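Local coordinates for VgrG protein (Vibrio cholerae, PDB 4DTL) that binds ATP with manganese ions and probably cross-links actin covalently, at residues 27-32 and 166-171; 63-68 and 85-90; 174-179 and 349-354. All blocks are in the same frame, centred on the assembly; numbering follows the deposited sequence.

Interaction 1: residues 27-32 and 166-171. With MN (manganese (II) ion), chain E; MN (manganese (II) ion), chain D; ATP (adenosine-5'-triphosphate), chain B.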
loop_
_atom_site.group_PDB
_atom_site.type_symbol
_atom_site.label_atom_id
_atom_site.label_comp_id
_atom_site.label_asym_id
_atom_site.label_seq_id
_atom_site.Cartn_x
_atom_site.Cartn_y
_atom_site.Cartn_z
ATOM N N ILE A 27 3.680 -2.352 7.134
ATOM C CA ILE A 27 4.942 -2.210 6.406
ATOM C C ILE A 27 5.113 -3.265 5.300
ATOM O O ILE A 27 4.551 -4.360 5.378
ATOM C CB ILE A 27 6.173 -2.144 7.362
ATOM C CG1 ILE A 27 6.396 -3.460 8.145
ATOM C CG2 ILE A 27 6.121 -0.921 8.283
ATOM C CD1 ILE A 27 7.798 -3.650 8.706
ATOM N N GLU A 28 5.883 -2.905 4.267
ATOM C CA GLU A 28 6.257 -3.752 3.136
ATOM C C GLU A 28 7.774 -3.774 3.072
ATOM O O GLU A 28 8.421 -2.723 3.146
ATOM C CB GLU A 28 5.677 -3.230 1.827
ATOM C CG GLU A 28 4.171 -3.349 1.752
ATOM C CD GLU A 28 3.606 -2.569 0.585
ATOM O OE1 GLU A 28 3.415 -1.341 0.725
ATOM O OE2 GLU A 28 3.466 -3.169 -0.503
ATOM N N ASN A 29 8.344 -4.973 2.960
ATOM C CA ASN A 29 9.787 -5.166 2.977
ATOM C C ASN A 29 10.269 -6.147 1.892
ATOM O O ASN A 29 10.198 -7.372 2.054
ATOM C CB ASN A 29 10.179 -5.659 4.371
ATOM C CG ASN A 29 11.645 -5.615 4.688
ATOM O OD1 ASN A 29 12.389 -4.771 4.180
ATOM N ND2 ASN A 29 12.070 -6.488 5.599
ATOM N N GLU A 30 10.730 -5.602 0.772
ATOM C CA GLU A 30 11.241 -6.421 -0.328
ATOM C C GLU A 30 12.658 -6.907 -0.047
ATOM O O GLU A 30 13.549 -6.093 0.216
ATOM C CB GLU A 30 11.172 -5.666 -1.640
ATOM C CG GLU A 30 11.402 -6.558 -2.848
ATOM C CD GLU A 30 11.584 -5.821 -4.157
ATOM O OE1 GLU A 30 11.294 -6.421 -5.218
ATOM O OE2 GLU A 30 12.016 -4.642 -4.133
ATOM N N LEU A 31 12.841 -8.237 -0.034
ATOM C CA LEU A 31 14.115 -8.846 0.319
ATOM C C LEU A 31 15.113 -8.809 -0.832
ATOM O O LEU A 31 14.732 -8.774 -2.002
ATOM C CB LEU A 31 13.915 -10.284 0.868
ATOM C CG LEU A 31 13.068 -10.446 2.125
ATOM C CD1 LEU A 31 12.856 -11.892 2.423
ATOM C CD2 LEU A 31 13.676 -9.716 3.323
ATOM N N ALA A 32 16.403 -8.827 -0.490
ATOM C CA ALA A 32 17.493 -8.880 -1.456
ATOM C C ALA A 32 18.325 -10.108 -1.183
ATOM O O ALA A 32 18.579 -10.426 -0.020
ATOM C CB ALA A 32 18.364 -7.642 -1.340
ATOM N N ILE A 166 20.763 -12.713 3.497
ATOM C CA ILE A 166 19.486 -12.126 3.135
ATOM C C ILE A 166 19.308 -10.850 3.927
ATOM O O ILE A 166 19.396 -10.850 5.156
ATOM C CB ILE A 166 18.312 -13.132 3.234
ATOM C CG1 ILE A 166 18.592 -14.425 2.404
ATOM C CG2 ILE A 166 16.972 -12.483 2.882
ATOM C CD1 ILE A 166 19.070 -14.238 0.930
ATOM N N THR A 167 19.128 -9.749 3.194
ATOM C CA THR A 167 19.009 -8.405 3.759
ATOM C C THR A 167 17.721 -7.685 3.369
ATOM O O THR A 167 16.960 -8.152 2.527
ATOM C CB THR A 167 20.234 -7.553 3.348
ATOM O OG1 THR A 167 20.242 -7.438 1.923
ATOM C CG2 THR A 167 21.560 -8.152 3.843
ATOM N N MET A 168 17.535 -6.506 3.963
ATOM C CA MET A 168 16.470 -5.538 3.728
ATOM C C MET A 168 17.090 -4.150 3.714
ATOM O O MET A 168 18.015 -3.898 4.496
ATOM C CB MET A 168 15.379 -5.643 4.795
ATOM C CG MET A 168 15.882 -5.900 6.209
ATOM S SD MET A 168 14.637 -6.717 7.240
ATOM C CE MET A 168 14.825 -8.405 6.737
ATOM N N THR A 169 16.628 -3.268 2.798
ATOM C CA THR A 169 17.181 -1.917 2.646
ATOM C C THR A 169 16.078 -0.858 2.477
ATOM O O THR A 169 15.020 -1.218 1.951
ATOM C CB THR A 169 18.235 -1.922 1.526
ATOM O OG1 THR A 169 18.988 -0.713 1.566
ATOM C CG2 THR A 169 17.639 -2.152 0.134
ATOM N N PRO A 170 16.270 0.436 2.883
ATOM C CA PRO A 170 15.182 1.427 2.715
ATOM C C PRO A 170 14.525 1.479 1.332
ATOM O O PRO A 170 13.316 1.708 1.254
ATOM C CB PRO A 170 15.843 2.760 3.093
ATOM C CG PRO A 170 16.906 2.384 4.048
ATOM C CD PRO A 170 17.437 1.048 3.560
ATOM N N SER A 171 15.306 1.219 0.253
ATOM C CA SER A 171 14.796 1.238 -1.124
ATOM C C SER A 171 13.775 0.132 -1.423
ATOM O O SER A 171 12.983 0.287 -2.342
ATOM C CB SER A 171 15.933 1.246 -2.146
ATOM O OG SER A 171 16.653 0.026 -2.149
HETATM MN MN MN E . 3.469 -4.867 -1.856
HETATM MN MN MN D . 3.379 -0.893 -1.544
HETATM P PG ATP B . 2.609 -2.786 -3.960
HETATM O O1G ATP B . 3.508 -3.901 -3.525
HETATM O O2G ATP B . 3.317 -1.471 -3.913
HETATM O O3G ATP B . 2.115 -3.036 -5.352
HETATM P PB ATP B . 0.758 -3.972 -2.444
HETATM O O1B ATP B . -0.015 -4.661 -3.500
HETATM O O2B ATP B . 1.860 -4.858 -1.942
HETATM O O3B ATP B . 1.345 -2.697 -2.973
HETATM P PA ATP B . -0.377 -4.685 -0.061
HETATM O O1A ATP B . -1.792 -5.105 0.124
HETATM O O2A ATP B . 0.500 -5.916 -0.318
HETATM O O3A ATP B . -0.210 -3.710 -1.195
HETATM O "O5'" ATP B . 0.124 -3.977 1.284
HETATM C "C5'" ATP B . -0.732 -3.013 1.912
HETATM C "C4'" ATP B . -0.055 -2.407 3.109
HETATM O "O4'" ATP B . -1.072 -1.757 3.898
HETATM C "C3'" ATP B . 0.637 -3.398 4.041
HETATM O "O3'" ATP B . 1.870 -2.863 4.491
HETATM C "C2'" ATP B . -0.387 -3.599 5.155
HETATM O "O2'" ATP B . 0.202 -3.960 6.394
HETATM C "C1'" ATP B . -1.028 -2.227 5.224
HETATM N N9 ATP B . -2.375 -2.194 5.778
HETATM C C8 ATP B . -3.420 -3.023 5.476
HETATM N N7 ATP B . -4.508 -2.786 6.165
HETATM C C5 ATP B . -4.153 -1.718 6.975
HETATM C C6 ATP B . -4.870 -0.975 7.939
HETATM N N6 ATP B . -6.130 -1.246 8.302
HETATM N N1 ATP B . -4.234 0.060 8.534
HETATM C C2 ATP B . -2.966 0.315 8.202
HETATM N N3 ATP B . -2.185 -0.332 7.334
HETATM C C4 ATP B . -2.846 -1.338 6.747
HETATM O O HOH W 1 13.747 -3.985 2.069
#
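Ala-32 and Thr-167 join the segments through their backbones. Ala-32 N donates to Thr-167 O at 3.1 Å, and a weak return bond runs from Thr-167 N to Ala-32 O. Together they make a single antiparallel bridge, a hydrogen-bonded pair, joining the chain that follows on from strand 24-30 to the loop leading into strand 173-180.

The polar side-chain contact belongs to Asn-29, which crosses Met-168 at about a right angle. Its ND2 makes a weak N-H...S bond to Met-168 SD at 3.1 Å. The amide's OD1 turns to other partners: Gln-173 NE2, and a water at 2.6 Å. That water also lies at Glu-30 O and takes the N-H of Thr-169, tying the two backbones a second time.

Apolar contacts lie toward helix 101-124, whose Phe-118 packs on both Leu-31 and Ile-166. Leu-31 and Met-168 lie side by side, CD2 against CE at 3.8 Å; the bend at chi3 (81°) turns CE of Met-168 toward Leu-31. Leu-31 and Ile-166 cross at about a right angle, CD1 meeting CG2 at 4.2 Å.

On the same strand Glu-28 reaches the metal site: OE2 bridges the two manganese ions, 2.2 Å from the one that Glu-90 also binds and 2.5 Å from the other, to which OE1 adds a second bond. A strand carboxylate shared by two metals beside ATP phosphates is consistent with a glutamine-synthetase-like nucleotide site.

Interaction 2: residues 63-68 and 85-90. With MN (manganese (II) ion), chain E; ATP (adenosine-5'-triphosphate), chain B.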
loop_
_atom_site.group_PDB
_atom_site.type_symbol
_atom_site.label_atom_id
_atom_site.label_comp_id
_atom_site.label_asym_id
_atom_site.label_seq_id
_atom_site.Cartn_x
_atom_site.Cartn_y
_atom_site.Cartn_z
ATOM N N ASP A 63 6.559 -10.662 -5.236
ATOM C CA ASP A 63 6.448 -9.257 -5.605
ATOM C C ASP A 63 6.728 -8.966 -7.093
ATOM O O ASP A 63 5.832 -9.080 -7.924
ATOM C CB ASP A 63 7.305 -8.396 -4.654
ATOM C CG ASP A 63 7.147 -6.884 -4.795
ATOM O OD1 ASP A 63 6.053 -6.426 -5.238
ATOM O OD2 ASP A 63 8.091 -6.160 -4.427
ATOM N N MET A 64 7.967 -8.611 -7.420
ATOM C CA MET A 64 8.404 -8.255 -8.765
ATOM C C MET A 64 8.796 -9.469 -9.614
ATOM O O MET A 64 9.712 -10.204 -9.241
ATOM C CB MET A 64 9.577 -7.264 -8.672
ATOM C CG MET A 64 9.261 -5.884 -9.233
ATOM S SD MET A 64 7.981 -4.982 -8.294
ATOM C CE MET A 64 8.959 -3.669 -7.538
ATOM N N ASN A 65 8.090 -9.683 -10.750
ATOM C CA ASN A 65 8.372 -10.790 -11.666
ATOM C C ASN A 65 9.787 -10.649 -12.260
ATOM O O ASN A 65 10.098 -9.632 -12.885
ATOM C CB ASN A 65 7.316 -10.887 -12.765
ATOM C CG ASN A 65 7.508 -12.081 -13.677
ATOM O OD1 ASN A 65 8.500 -12.203 -14.399
ATOM N ND2 ASN A 65 6.555 -12.995 -13.679
ATOM N N GLN A 66 10.645 -11.658 -12.029
ATOM C CA GLN A 66 12.040 -11.645 -12.489
ATOM C C GLN A 66 12.288 -12.548 -13.700
ATOM O O GLN A 66 13.439 -12.792 -14.059
ATOM C CB GLN A 66 12.995 -11.985 -11.334
ATOM C CG GLN A 66 12.892 -11.049 -10.134
ATOM C CD GLN A 66 13.517 -9.707 -10.391
ATOM O OE1 GLN A 66 12.846 -8.759 -10.803
ATOM N NE2 GLN A 66 14.818 -9.602 -10.152
ATOM N N GLY A 67 11.211 -12.976 -14.355
ATOM C CA GLY A 67 11.267 -13.860 -15.508
ATOM C C GLY A 67 10.859 -15.282 -15.176
ATOM O O GLY A 67 10.629 -15.611 -14.006
ATOM N N SER A 68 10.789 -16.137 -16.204
ATOM C CA SER A 68 10.414 -17.549 -16.072
ATOM C C SER A 68 11.462 -18.343 -15.291
ATOM O O SER A 68 12.651 -18.026 -15.360
ATOM C CB SER A 68 10.169 -18.180 -17.444
ATOM O OG SER A 68 8.895 -17.835 -17.966
ATOM N N GLN A 85 7.237 -19.155 -12.687
ATOM C CA GLN A 85 7.827 -17.813 -12.770
ATOM C C GLN A 85 8.636 -17.521 -11.509
ATOM O O GLN A 85 8.250 -17.951 -10.428
ATOM C CB GLN A 85 6.711 -16.747 -12.892
ATOM C CG GLN A 85 5.795 -16.851 -14.123
ATOM C CD GLN A 85 6.499 -16.537 -15.406
ATOM O OE1 GLN A 85 6.945 -15.425 -15.633
ATOM N NE2 GLN A 85 6.594 -17.506 -16.288
ATOM N N THR A 86 9.740 -16.776 -11.638
ATOM C CA THR A 86 10.532 -16.312 -10.492
ATOM C C THR A 86 10.076 -14.890 -10.114
ATOM O O THR A 86 9.732 -14.087 -10.991
ATOM C CB THR A 86 12.028 -16.268 -10.788
ATOM O OG1 THR A 86 12.271 -15.321 -11.823
ATOM C CG2 THR A 86 12.603 -17.606 -11.140
ATOM N N HIS A 87 10.082 -14.588 -8.812
ATOM C CA HIS A 87 9.683 -13.292 -8.283
ATOM C C HIS A 87 10.566 -12.933 -7.126
ATOM O O HIS A 87 11.136 -13.816 -6.486
ATOM C CB HIS A 87 8.229 -13.339 -7.780
ATOM C CG HIS A 87 7.200 -13.616 -8.836
ATOM N ND1 HIS A 87 6.480 -12.587 -9.434
ATOM C CD2 HIS A 87 6.768 -14.800 -9.335
ATOM C CE1 HIS A 87 5.655 -13.174 -10.289
ATOM N NE2 HIS A 87 5.794 -14.503 -10.270
ATOM N N THR A 88 10.612 -11.642 -6.799
ATOM C CA THR A 88 11.303 -11.166 -5.614
ATOM C C THR A 88 10.325 -11.439 -4.471
ATOM O O THR A 88 9.109 -11.534 -4.719
ATOM C CB THR A 88 11.619 -9.677 -5.718
ATOM O OG1 THR A 88 10.422 -8.943 -5.959
ATOM C CG2 THR A 88 12.637 -9.367 -6.781
ATOM N N VAL A 89 10.848 -11.602 -3.246
ATOM C CA VAL A 89 10.035 -11.868 -2.075
ATOM C C VAL A 89 9.813 -10.547 -1.380
ATOM O O VAL A 89 10.746 -9.754 -1.232
ATOM C CB VAL A 89 10.677 -12.937 -1.134
ATOM C CG1 VAL A 89 9.943 -13.028 0.206
ATOM C CG2 VAL A 89 10.740 -14.303 -1.808
ATOM N N GLU A 90 8.570 -10.311 -0.966
ATOM C CA GLU A 90 8.216 -9.150 -0.187
ATOM C C GLU A 90 7.507 -9.580 1.072
ATOM O O GLU A 90 6.523 -10.315 1.007
ATOM C CB GLU A 90 7.367 -8.181 -0.988
ATOM C CG GLU A 90 7.151 -6.866 -0.263
ATOM C CD GLU A 90 6.200 -5.939 -0.975
ATOM O OE1 GLU A 90 5.084 -6.389 -1.315
ATOM O OE2 GLU A 90 6.559 -4.755 -1.179
HETATM MN MN MN E . 3.469 -4.867 -1.856
HETATM P PG ATP B . 2.609 -2.786 -3.960
HETATM O O1G ATP B . 3.508 -3.901 -3.525
HETATM O O2G ATP B . 3.317 -1.471 -3.913
HETATM O O3G ATP B . 2.115 -3.036 -5.352
HETATM P PB ATP B . 0.758 -3.972 -2.444
HETATM O O1B ATP B . -0.015 -4.661 -3.500
HETATM O O2B ATP B . 1.860 -4.858 -1.942
HETATM O O3B ATP B . 1.345 -2.697 -2.973
HETATM P PA ATP B . -0.377 -4.685 -0.061
HETATM O O1A ATP B . -1.792 -5.105 0.124
HETATM O O2A ATP B . 0.500 -5.916 -0.318
HETATM O O3A ATP B . -0.210 -3.710 -1.195
HETATM O "O5'" ATP B . 0.124 -3.977 1.284
HETATM C "C5'" ATP B . -0.732 -3.013 1.912
HETATM C "C4'" ATP B . -0.055 -2.407 3.109
HETATM O "O4'" ATP B . -1.072 -1.757 3.898
HETATM C "C3'" ATP B . 0.637 -3.398 4.041
HETATM O "O3'" ATP B . 1.870 -2.863 4.491
HETATM C "C2'" ATP B . -0.387 -3.599 5.155
HETATM O "O2'" ATP B . 0.202 -3.960 6.394
HETATM C "C1'" ATP B . -1.028 -2.227 5.224
HETATM N N9 ATP B . -2.375 -2.194 5.778
HETATM C C8 ATP B . -3.420 -3.023 5.476
HETATM N N7 ATP B . -4.508 -2.786 6.165
HETATM C C5 ATP B . -4.153 -1.718 6.975
HETATM C C6 ATP B . -4.870 -0.975 7.939
HETATM N N6 ATP B . -6.130 -1.246 8.302
HETATM N N1 ATP B . -4.234 0.060 8.534
HETATM C C2 ATP B . -2.966 0.315 8.202
HETATM N N3 ATP B . -2.185 -0.332 7.334
HETATM C C4 ATP B . -2.846 -1.338 6.747
HETATM O O HOH W 2 8.631 -3.600 -3.696
#
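Strands 65-68 and 85-90 run antiparallel, their axes 161° apart and 4.4 Å from each other at closest approach, with Asn-65 and His-87 facing one another as a non-hydrogen-bonded pair. Where the chain turns a corner at Met-64, Thr-88 grips both sides of it: its backbone O takes Asp-63 N at 2.7 Å, its N donates to Met-64 O, and its hydroxyl receives Met-64 N at 2.9 Å. The same OG1 also bonds to Glu-30, so this one threonine ties three strands together. Its methyl CG2 meets CG and CD of Gln-66, whose chain bends at chi2.

The amides of Asn-65 and Gln-85 meet further along, with their planes 33° apart. Asn-65 ND2 sends a nearly straight N-H (175°) to a lone pair of Gln-85 OE1, 3.1 Å away, while Gln-85 NE2 donates to Ser-68 OG at 2.9 Å in a bent bond, tilted from its amide plane. Asn-65 OD1 meanwhile takes Gly-67 N, closing an Asx turn within this hairpin, whose two strands, 56-68 and 85-97, are joined by a long connection. Gly-67 O is held twice by Thr-86, by N and by OG1, the latter at 2.7 Å and from above the carbonyl plane.

At the far end the carboxylates of Asp-63 and Glu-90 lie stacked, with OD2 and OE2 3.9 Å apart. A water donates to Asp-63 OD2 and makes a weak bond to Glu-90 OE2. Glu-90, extended beyond CG, carries OE1 to a manganese ion at 2.3 Å, a metal it shares with Glu-28 and the ATP phosphates.

Interaction 3: residues 174-179 and 349-354. With ATP (adenosine-5'-triphosphate), chain B; SO4 (sulfate ion), chain F.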
loop_
_atom_site.group_PDB
_atom_site.type_symbol
_atom_site.label_atom_id
_atom_site.label_comp_id
_atom_site.label_asym_id
_atom_site.label_seq_id
_atom_site.Cartn_x
_atom_site.Cartn_y
_atom_site.Cartn_z
ATOM N N GLN A 174 8.459 0.199 2.319
ATOM C CA GLN A 174 7.290 1.073 2.319
ATOM C C GLN A 174 6.532 0.925 3.632
ATOM O O GLN A 174 6.689 -0.059 4.343
ATOM C CB GLN A 174 6.356 0.704 1.180
ATOM C CG GLN A 174 6.543 1.548 -0.063
ATOM C CD GLN A 174 6.673 0.721 -1.286
ATOM O OE1 GLN A 174 5.695 0.308 -1.890
ATOM N NE2 GLN A 174 7.890 0.408 -1.633
ATOM N N ALA A 175 5.737 1.938 3.958
ATOM C CA ALA A 175 4.890 1.972 5.136
ATOM C C ALA A 175 3.520 2.479 4.696
ATOM O O ALA A 175 3.429 3.270 3.748
ATOM C CB ALA A 175 5.489 2.911 6.163
ATOM N N THR A 176 2.453 1.989 5.348
ATOM C CA THR A 176 1.069 2.386 5.073
ATOM C C THR A 176 0.436 2.775 6.379
ATOM O O THR A 176 0.456 1.982 7.312
ATOM C CB THR A 176 0.297 1.311 4.270
ATOM O OG1 THR A 176 0.907 1.136 2.985
ATOM C CG2 THR A 176 -1.174 1.657 4.087
ATOM N N VAL A 177 -0.095 4.000 6.454
ATOM C CA VAL A 177 -0.685 4.564 7.669
ATOM C C VAL A 177 -2.186 4.708 7.443
ATOM O O VAL A 177 -2.603 5.217 6.400
ATOM C CB VAL A 177 0.015 5.912 8.077
ATOM C CG1 VAL A 177 -0.747 6.657 9.180
ATOM C CG2 VAL A 177 1.465 5.685 8.499
ATOM N N GLY A 178 -2.968 4.245 8.418
ATOM C CA GLY A 178 -4.421 4.329 8.396
ATOM C C GLY A 178 -4.916 5.218 9.510
ATOM O O GLY A 178 -4.575 5.009 10.674
ATOM N N VAL A 179 -5.703 6.230 9.160
ATOM C CA VAL A 179 -6.261 7.200 10.116
ATOM C C VAL A 179 -7.768 7.335 9.923
ATOM O O VAL A 179 -8.247 7.083 8.812
ATOM C CB VAL A 179 -5.576 8.598 10.026
ATOM C CG1 VAL A 179 -4.108 8.547 10.441
ATOM C CG2 VAL A 179 -5.733 9.213 8.637
ATOM N N LEU A 349 -6.406 5.145 4.182
ATOM C CA LEU A 349 -5.017 4.699 4.187
ATOM C C LEU A 349 -4.104 5.378 3.189
ATOM O O LEU A 349 -4.543 5.842 2.127
ATOM C CB LEU A 349 -4.989 3.187 3.985
ATOM C CG LEU A 349 -5.135 2.323 5.227
ATOM C CD1 LEU A 349 -6.535 2.386 5.808
ATOM C CD2 LEU A 349 -4.859 0.921 4.879
ATOM N N PHE A 350 -2.814 5.470 3.562
ATOM C CA PHE A 350 -1.826 6.161 2.758
ATOM C C PHE A 350 -0.523 5.425 2.750
ATOM O O PHE A 350 -0.008 5.055 3.809
ATOM C CB PHE A 350 -1.629 7.608 3.253
ATOM C CG PHE A 350 -2.914 8.387 3.318
ATOM C CD1 PHE A 350 -3.388 9.068 2.202
ATOM C CD2 PHE A 350 -3.680 8.399 4.478
ATOM C CE1 PHE A 350 -4.611 9.733 2.243
ATOM C CE2 PHE A 350 -4.908 9.056 4.513
ATOM C CZ PHE A 350 -5.369 9.707 3.392
ATOM N N GLU A 351 0.027 5.236 1.546
ATOM C CA GLU A 351 1.295 4.547 1.360
ATOM C C GLU A 351 2.429 5.537 1.200
ATOM O O GLU A 351 2.379 6.396 0.319
ATOM C CB GLU A 351 1.217 3.617 0.144
ATOM C CG GLU A 351 2.446 2.756 -0.095
ATOM C CD GLU A 351 2.367 1.990 -1.402
ATOM O OE1 GLU A 351 1.266 1.515 -1.752
ATOM O OE2 GLU A 351 3.397 1.906 -2.101
ATOM N N PHE A 352 3.461 5.403 2.040
ATOM C CA PHE A 352 4.646 6.235 1.947
ATOM C C PHE A 352 5.575 5.509 0.969
ATOM O O PHE A 352 6.169 4.469 1.286
ATOM C CB PHE A 352 5.279 6.437 3.333
ATOM C CG PHE A 352 4.489 7.365 4.221
ATOM C CD1 PHE A 352 3.377 6.907 4.924
ATOM C CD2 PHE A 352 4.866 8.692 4.372
ATOM C CE1 PHE A 352 2.632 7.778 5.724
ATOM C CE2 PHE A 352 4.143 9.548 5.203
ATOM C CZ PHE A 352 3.026 9.089 5.864
ATOM N N ARG A 353 5.629 6.023 -0.260
ATOM C CA ARG A 353 6.451 5.455 -1.344
ATOM C C ARG A 353 7.932 5.299 -0.988
ATOM O O ARG A 353 8.558 4.304 -1.366
ATOM C CB ARG A 353 6.239 6.214 -2.646
ATOM C CG ARG A 353 4.785 6.208 -3.120
ATOM C CD ARG A 353 4.285 4.836 -3.570
ATOM N NE ARG A 353 4.923 4.411 -4.822
ATOM C CZ ARG A 353 4.866 3.181 -5.326
ATOM N NH1 ARG A 353 4.209 2.220 -4.690
ATOM N NH2 ARG A 353 5.462 2.907 -6.481
ATOM N N THR A 354 8.432 6.229 -0.160
ATOM C CA THR A 354 9.736 6.240 0.494
ATOM C C THR A 354 9.374 6.409 1.955
ATOM O O THR A 354 8.496 7.215 2.263
ATOM C CB THR A 354 10.628 7.377 -0.043
ATOM O OG1 THR A 354 10.877 7.127 -1.426
ATOM C CG2 THR A 354 11.957 7.509 0.719
HETATM P PG ATP B . 2.609 -2.786 -3.960
HETATM O O1G ATP B . 3.508 -3.901 -3.525
HETATM O O2G ATP B . 3.317 -1.471 -3.913
HETATM O O3G ATP B . 2.115 -3.036 -5.352
HETATM P PB ATP B . 0.758 -3.972 -2.444
HETATM O O1B ATP B . -0.015 -4.661 -3.500
HETATM O O2B ATP B . 1.860 -4.858 -1.942
HETATM O O3B ATP B . 1.345 -2.697 -2.973
HETATM P PA ATP B . -0.377 -4.685 -0.061
HETATM O O1A ATP B . -1.792 -5.105 0.124
HETATM O O2A ATP B . 0.500 -5.916 -0.318
HETATM O O3A ATP B . -0.210 -3.710 -1.195
HETATM O "O5'" ATP B . 0.124 -3.977 1.284
HETATM C "C5'" ATP B . -0.732 -3.013 1.912
HETATM C "C4'" ATP B . -0.055 -2.407 3.109
HETATM O "O4'" ATP B . -1.072 -1.757 3.898
HETATM C "C3'" ATP B . 0.637 -3.398 4.041
HETATM O "O3'" ATP B . 1.870 -2.863 4.491
HETATM C "C2'" ATP B . -0.387 -3.599 5.155
HETATM O "O2'" ATP B . 0.202 -3.960 6.394
HETATM C "C1'" ATP B . -1.028 -2.227 5.224
HETATM N N9 ATP B . -2.375 -2.194 5.778
HETATM C C8 ATP B . -3.420 -3.023 5.476
HETATM N N7 ATP B . -4.508 -2.786 6.165
HETATM C C5 ATP B . -4.153 -1.718 6.975
HETATM C C6 ATP B . -4.870 -0.975 7.939
HETATM N N6 ATP B . -6.130 -1.246 8.302
HETATM N N1 ATP B . -4.234 0.060 8.534
HETATM C C2 ATP B . -2.966 0.315 8.202
HETATM N N3 ATP B . -2.185 -0.332 7.334
HETATM C C4 ATP B . -2.846 -1.338 6.747
HETATM S S SO4 F . 4.834 -0.625 -7.162
HETATM O O1 SO4 F . 5.254 -2.024 -7.290
HETATM O O2 SO4 F . 5.878 0.254 -7.683
HETATM O O3 SO4 F . 3.608 -0.416 -7.927
HETATM O O4 SO4 F . 4.593 -0.330 -5.755
HETATM O O HOH W 3 -0.140 0.237 0.577
#
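Gln-174, Phe-352 and Val-177 have the most surface covered where strands 173-180 and 344-352 pair, two antiparallel neighbours that line one side of the ATP pocket. The fold is probably that of the glutamine synthetase superfamily, in which a curved antiparallel sheet cradles the nucleotide.

Phe-352 is fixed first by its backbone: its N donates to Ala-175 O at 2.7 Å, nearly in line with the carbonyl bond. That same oxygen meets the ring of Phe-352 at its edge. With CG anti to its own carbonyl carbon (chi1 -73°), the ring swings across to Val-177, whose CG2 lies 3.7 Å from CE1. Leu-194 and Leu-195 of helix 190-196 pack on Phe-352, putting this greasy face of the sheet against that helix.

Val-177 is bonded to Phe-350 in both directions, its N reaching Phe-350 O at 2.8 Å and its O receiving Phe-350 N. Its neighbours on the other face look at the nucleotide. Leu-349 CD2 touches ATP C5 at 3.4 Å, Thr-176 CB and CG2 lie against the ribose O4', and Gly-178, with no side chain, lets the base come close to the strand.

Gln-174 bends at chi2 and presses CG against Phe-352 O at 3.2 Å, while its amide lies near the carboxylate of Glu-351, the two planes 16° apart. A water spans Thr-176 OG1 and Glu-351 OE1. In a salt bridge Arg-353 NH1 donates to Glu-351 OE2 at 2.7 Å, on the syn side though 27° out of the carboxylate plane, and near its own guanidinium plane. The same guanidinium holds a sulfate, probably from the crystallisation liquor, by NH1 to O4 at 2.8 Å and NH2 to O2 at 2.9 Å.

Strand 24-30 stands between the other two contacts, with 85-97 on one flank and 173-180 on the other. Leu-31 N bonds to Val-89 O at 2.9 Å, tying interaction 1 to interaction 2, and Glu-28 N bonds to Gln-174 O at 3.0 Å, tying it to interaction 3. Interaction 2 is nested in the loop that interaction 1 closes, their centres about 14 Å apart; interaction 3 follows in series, its centre about 16 Å from that of interaction 1. Interactions 2 and 3 do not touch, yet all three reach ATP: the first two supply carboxylates to one manganese ion, and the third lies along the base and ribose and comes near the gamma phosphate.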